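Local structure of dally-like, isoform A (Drosophila melanogaster, 6XTZ) at residues A[146-158]-A[169-182]. The protein binds Wnt and Hedgehog proteins, shields the Wnt palmitoleate lipid and is probably a cell-surface heparan sulfate proteoglycan of the glypican family. The protein carries 5 engineered substitutions. Numbering follows the deposited sequence.
Sequences FFNTLYQKMFTVL and MRCVSEHMKELKPF
N148 and S173 join the two helices by a pair of polar bonds. The S173 hydroxyl donates to N148 OD1, OG to OD1 2.8 Å, while N148 ND2 gives a nearly straight bond (160°) to the backbone O of S173, 3.0 Å away and close to the amide plane. An amide suits this buried place because it donates and accepts at once. Q152, one turn on, also donates to N148 OD1, from the opposite face of its plane to S173 OG; three hydrogen bonds, that from Q152 bent, probably restrict rotation of the amide. A leucine here would probably leave the S173 hydroxyl and carbonyl without these mates.

Y151 is the aromatic centre. With CG anti to the carbonyl carbon (chi1 -67°), its ring lies under P181, whose CD sits 3.5 Å from the ring centroid in a CH-pi contact, and presents its edge to the face of F182 in a T-shaped stack. The Y151 hydroxyl is hydrogen-bonded to a water that accepts from F182 N.

The unbranched methionines pack alongside: M176 CG lies 3.6 Å from Y151 CB, its sulfur making an oblique Met-aromatic contact, its CE near F155 CB, and M169 CE meets T156 CG2. V172 CG1 lies 3.9 Å from F155 CD2.

Towards one end of the elongated, mainly helical glypican fold, two helices joined by a non-helical connection thus pack together, the axes of 146-158 and 169-176 coming within 9.2 Å, their directions 123° apart, and the turn after the second folds back over Y151. F146 takes no part in this packing but touches the bound O-palmitoleoyl serine, so helix 139-158 serves both contact and lipid pocket.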
# COMPACT_ATOMS: atom_id res chain seq x y z
N PHE A 146 19.09 22.09 -17.07
CA PHE A 146 19.08 21.52 -18.42
C PHE A 146 18.75 22.58 -19.45
O PHE A 146 19.46 22.73 -20.46
CB PHE A 146 18.08 20.37 -18.48
CG PHE A 146 17.82 19.85 -19.86
CD1 PHE A 146 18.78 19.09 -20.52
CD2 PHE A 146 16.62 20.10 -20.50
CE1 PHE A 146 18.54 18.60 -21.79
CE2 PHE A 146 16.38 19.61 -21.77
CZ PHE A 146 17.34 18.87 -22.42
N PHE A 147 17.67 23.34 -19.23
CA PHE A 147 17.29 24.37 -20.19
C PHE A 147 18.23 25.57 -20.13
O PHE A 147 18.43 26.24 -21.15
CB PHE A 147 15.85 24.81 -19.95
CG PHE A 147 14.83 23.79 -20.38
CD1 PHE A 147 14.57 23.59 -21.73
CD2 PHE A 147 14.14 23.04 -19.44
CE1 PHE A 147 13.63 22.65 -22.13
CE2 PHE A 147 13.21 22.10 -19.84
CZ PHE A 147 12.95 21.91 -21.18
N ASN A 148 18.82 25.84 -18.96
CA ASN A 148 19.80 26.92 -18.87
C ASN A 148 21.00 26.64 -19.78
O ASN A 148 21.49 27.54 -20.46
CB ASN A 148 20.26 27.09 -17.43
CG ASN A 148 21.27 28.21 -17.27
OD1 ASN A 148 22.48 28.00 -17.37
ND2 ASN A 148 20.78 29.42 -17.01
N THR A 149 21.47 25.39 -19.79
CA THR A 149 22.54 25.01 -20.72
C THR A 149 22.09 25.16 -22.16
O THR A 149 22.85 25.64 -23.01
CB THR A 149 22.99 23.58 -20.44
OG1 THR A 149 23.49 23.49 -19.10
CG2 THR A 149 24.09 23.16 -21.40
N LEU A 150 20.84 24.78 -22.46
CA LEU A 150 20.30 24.99 -23.80
C LEU A 150 20.18 26.48 -24.11
O LEU A 150 20.40 26.90 -25.25
CB LEU A 150 18.95 24.30 -23.94
CG LEU A 150 18.93 22.91 -24.58
CD1 LEU A 150 19.94 21.98 -23.93
CD2 LEU A 150 17.53 22.31 -24.51
N TYR A 151 19.82 27.29 -23.11
CA TYR A 151 19.74 28.73 -23.32
C TYR A 151 21.10 29.30 -23.70
O TYR A 151 21.18 30.20 -24.54
CB TYR A 151 19.20 29.42 -22.06
CG TYR A 151 17.76 29.10 -21.71
CD1 TYR A 151 16.91 28.53 -22.65
CD2 TYR A 151 17.26 29.39 -20.45
CE1 TYR A 151 15.59 28.25 -22.33
CE2 TYR A 151 15.95 29.11 -20.13
CZ TYR A 151 15.12 28.54 -21.07
OH TYR A 151 13.81 28.26 -20.74
N GLN A 152 22.17 28.79 -23.08
CA GLN A 152 23.50 29.29 -23.38
C GLN A 152 23.94 28.89 -24.78
O GLN A 152 24.45 29.72 -25.55
CB GLN A 152 24.50 28.78 -22.34
CG GLN A 152 24.18 29.20 -20.92
CD GLN A 152 25.19 28.67 -19.92
OE1 GLN A 152 26.40 28.81 -20.11
NE2 GLN A 152 24.70 28.05 -18.85
N LYS A 153 23.76 27.61 -25.14
CA LYS A 153 24.16 27.15 -26.46
C LYS A 153 23.34 27.81 -27.56
O LYS A 153 23.87 28.14 -28.62
CB LYS A 153 24.04 25.63 -26.54
CG LYS A 153 25.19 24.89 -25.87
CD LYS A 153 24.96 23.39 -25.85
CE LYS A 153 26.26 22.66 -25.57
NZ LYS A 153 26.99 23.26 -24.42
N MET A 154 22.04 28.01 -27.31
CA MET A 154 21.20 28.68 -28.29
C MET A 154 21.60 30.14 -28.49
O MET A 154 21.28 30.73 -29.52
CB MET A 154 19.73 28.59 -27.88
CG MET A 154 18.77 28.50 -29.05
SD MET A 154 18.98 26.98 -29.98
CE MET A 154 17.77 27.22 -31.28
N PHE A 155 22.30 30.73 -27.51
CA PHE A 155 22.76 32.10 -27.64
C PHE A 155 24.07 32.21 -28.41
O PHE A 155 24.31 33.22 -29.08
CB PHE A 155 22.91 32.72 -26.24
CG PHE A 155 23.66 34.02 -26.23
CD1 PHE A 155 23.05 35.20 -26.65
CD2 PHE A 155 24.97 34.07 -25.80
CE1 PHE A 155 23.74 36.39 -26.63
CE2 PHE A 155 25.67 35.27 -25.78
CZ PHE A 155 25.05 36.43 -26.20
N THR A 156 24.92 31.18 -28.34
CA THR A 156 26.19 31.22 -29.05
C THR A 156 25.98 31.10 -30.56
O THR A 156 26.51 31.91 -31.33
CB THR A 156 27.11 30.10 -28.56
OG1 THR A 156 26.35 28.90 -28.36
CG2 THR A 156 27.78 30.51 -27.25
N VAL A 157 25.20 30.11 -31.00
CA VAL A 157 25.05 29.88 -32.43
C VAL A 157 24.16 30.93 -33.08
O VAL A 157 24.26 31.17 -34.28
CB VAL A 157 24.52 28.46 -32.69
CG1 VAL A 157 25.53 27.46 -32.21
CG2 VAL A 157 23.18 28.26 -32.01
N LEU A 158 23.27 31.56 -32.30
CA LEU A 158 22.57 32.72 -32.82
C LEU A 158 23.55 33.83 -33.16
O LEU A 158 23.41 34.51 -34.19
CB LEU A 158 21.54 33.21 -31.81
CG LEU A 158 20.76 34.47 -32.22
CD1 LEU A 158 19.59 34.11 -33.13
CD2 LEU A 158 20.30 35.23 -30.99
N MET A 169 30.94 33.41 -19.81
CA MET A 169 29.65 32.79 -20.05
C MET A 169 28.81 32.66 -18.78
O MET A 169 27.59 32.47 -18.87
CB MET A 169 29.84 31.41 -20.67
CG MET A 169 28.66 30.91 -21.48
SD MET A 169 28.49 31.78 -23.05
CE MET A 169 27.14 30.84 -23.75
N ARG A 170 29.44 32.74 -17.60
CA ARG A 170 28.69 32.73 -16.35
C ARG A 170 27.68 33.86 -16.30
O ARG A 170 26.60 33.71 -15.72
CB ARG A 170 29.65 32.82 -15.16
CG ARG A 170 30.76 31.77 -15.16
CD ARG A 170 31.71 32.01 -14.01
NE ARG A 170 32.83 31.08 -14.01
CZ ARG A 170 33.82 31.09 -13.12
NH1 ARG A 170 33.83 31.99 -12.15
NH2 ARG A 170 34.80 30.20 -13.20
N CYS A 171 28.02 35.01 -16.89
CA CYS A 171 27.06 36.10 -16.99
C CYS A 171 25.88 35.71 -17.86
O CYS A 171 24.73 36.03 -17.54
CB CYS A 171 27.75 37.35 -17.54
SG CYS A 171 26.74 38.85 -17.50
N VAL A 172 26.14 35.00 -18.97
CA VAL A 172 25.05 34.51 -19.81
C VAL A 172 24.21 33.49 -19.04
O VAL A 172 22.98 33.51 -19.11
CB VAL A 172 25.61 33.91 -21.11
CG1 VAL A 172 24.47 33.42 -22.00
CG2 VAL A 172 26.45 34.94 -21.85
N SER A 173 24.87 32.61 -18.29
CA SER A 173 24.14 31.62 -17.50
C SER A 173 23.29 32.30 -16.43
O SER A 173 22.12 31.96 -16.24
CB SER A 173 25.12 30.63 -16.86
OG SER A 173 24.43 29.64 -16.12
N GLU A 174 23.87 33.27 -15.72
CA GLU A 174 23.12 33.98 -14.69
C GLU A 174 21.98 34.80 -15.27
O GLU A 174 20.92 34.93 -14.64
CB GLU A 174 24.06 34.88 -13.88
CG GLU A 174 24.82 34.16 -12.78
CD GLU A 174 23.93 33.77 -11.61
OE1 GLU A 174 22.85 34.37 -11.45
OE2 GLU A 174 24.31 32.85 -10.86
N HIS A 175 22.17 35.36 -16.47
CA HIS A 175 21.11 36.16 -17.08
C HIS A 175 20.04 35.29 -17.74
O HIS A 175 18.88 35.70 -17.80
CB HIS A 175 21.71 37.13 -18.10
CG HIS A 175 22.46 38.27 -17.47
ND1 HIS A 175 22.75 39.43 -18.16
CD2 HIS A 175 22.96 38.43 -16.23
CE1 HIS A 175 23.41 40.25 -17.36
NE2 HIS A 175 23.55 39.67 -16.18
N MET A 176 20.41 34.11 -18.22
CA MET A 176 19.42 33.20 -18.79
C MET A 176 18.51 32.59 -17.73
O MET A 176 17.50 31.97 -18.08
CB MET A 176 20.10 32.08 -19.58
CG MET A 176 20.66 32.53 -20.92
SD MET A 176 19.38 33.16 -22.03
CE MET A 176 20.37 33.59 -23.46
N LYS A 177 18.84 32.74 -16.44
CA LYS A 177 17.99 32.19 -15.39
C LYS A 177 16.66 32.93 -15.30
O LYS A 177 15.63 32.32 -15.01
CB LYS A 177 18.72 32.23 -14.05
CG LYS A 177 19.90 31.27 -13.95
CD LYS A 177 20.47 31.25 -12.54
CE LYS A 177 21.57 30.21 -12.41
NZ LYS A 177 22.09 30.11 -11.02
N GLU A 178 16.67 34.24 -15.54
CA GLU A 178 15.46 35.04 -15.47
C GLU A 178 14.80 35.25 -16.83
O GLU A 178 13.64 35.68 -16.87
CB GLU A 178 15.76 36.41 -14.84
CG GLU A 178 16.81 37.23 -15.58
CD GLU A 178 17.03 38.59 -14.96
OE1 GLU A 178 17.96 39.30 -15.40
OE2 GLU A 178 16.27 38.96 -14.04
N LEU A 179 15.49 34.95 -17.92
CA LEU A 179 14.94 35.11 -19.26
C LEU A 179 14.23 33.84 -19.70
O LEU A 179 14.47 32.74 -19.19
CB LEU A 179 16.04 35.47 -20.25
CG LEU A 179 16.77 36.79 -19.97
CD1 LEU A 179 17.95 36.97 -20.91
CD2 LEU A 179 15.81 37.96 -20.08
N LYS A 180 13.33 34.00 -20.67
CA LYS A 180 12.52 32.90 -21.20
C LYS A 180 12.65 32.86 -22.72
O LYS A 180 11.73 33.25 -23.44
CB LYS A 180 11.06 33.04 -20.78
CG LYS A 180 10.85 33.10 -19.27
CD LYS A 180 11.38 31.85 -18.59
CE LYS A 180 11.23 31.93 -17.08
NZ LYS A 180 11.89 30.79 -16.39
N PRO A 181 13.79 32.39 -23.23
CA PRO A 181 14.01 32.43 -24.69
C PRO A 181 13.02 31.59 -25.48
O PRO A 181 12.68 31.96 -26.61
CB PRO A 181 15.44 31.90 -24.85
CG PRO A 181 16.05 31.98 -23.48
CD PRO A 181 14.93 31.80 -22.51
N PHE A 182 12.54 30.48 -24.92
CA PHE A 182 11.61 29.60 -25.61
C PHE A 182 10.16 29.83 -25.20
O PHE A 182 9.30 29.01 -25.53
CB PHE A 182 11.98 28.13 -25.36
CG PHE A 182 13.39 27.78 -25.75
CD1 PHE A 182 14.03 28.44 -26.79
CD2 PHE A 182 14.08 26.78 -25.08
CE1 PHE A 182 15.32 28.12 -27.15
CE2 PHE A 182 15.37 26.45 -25.44
CZ PHE A 182 16.00 27.12 -26.47
O HOH W 1 12.03 29.61 -22.31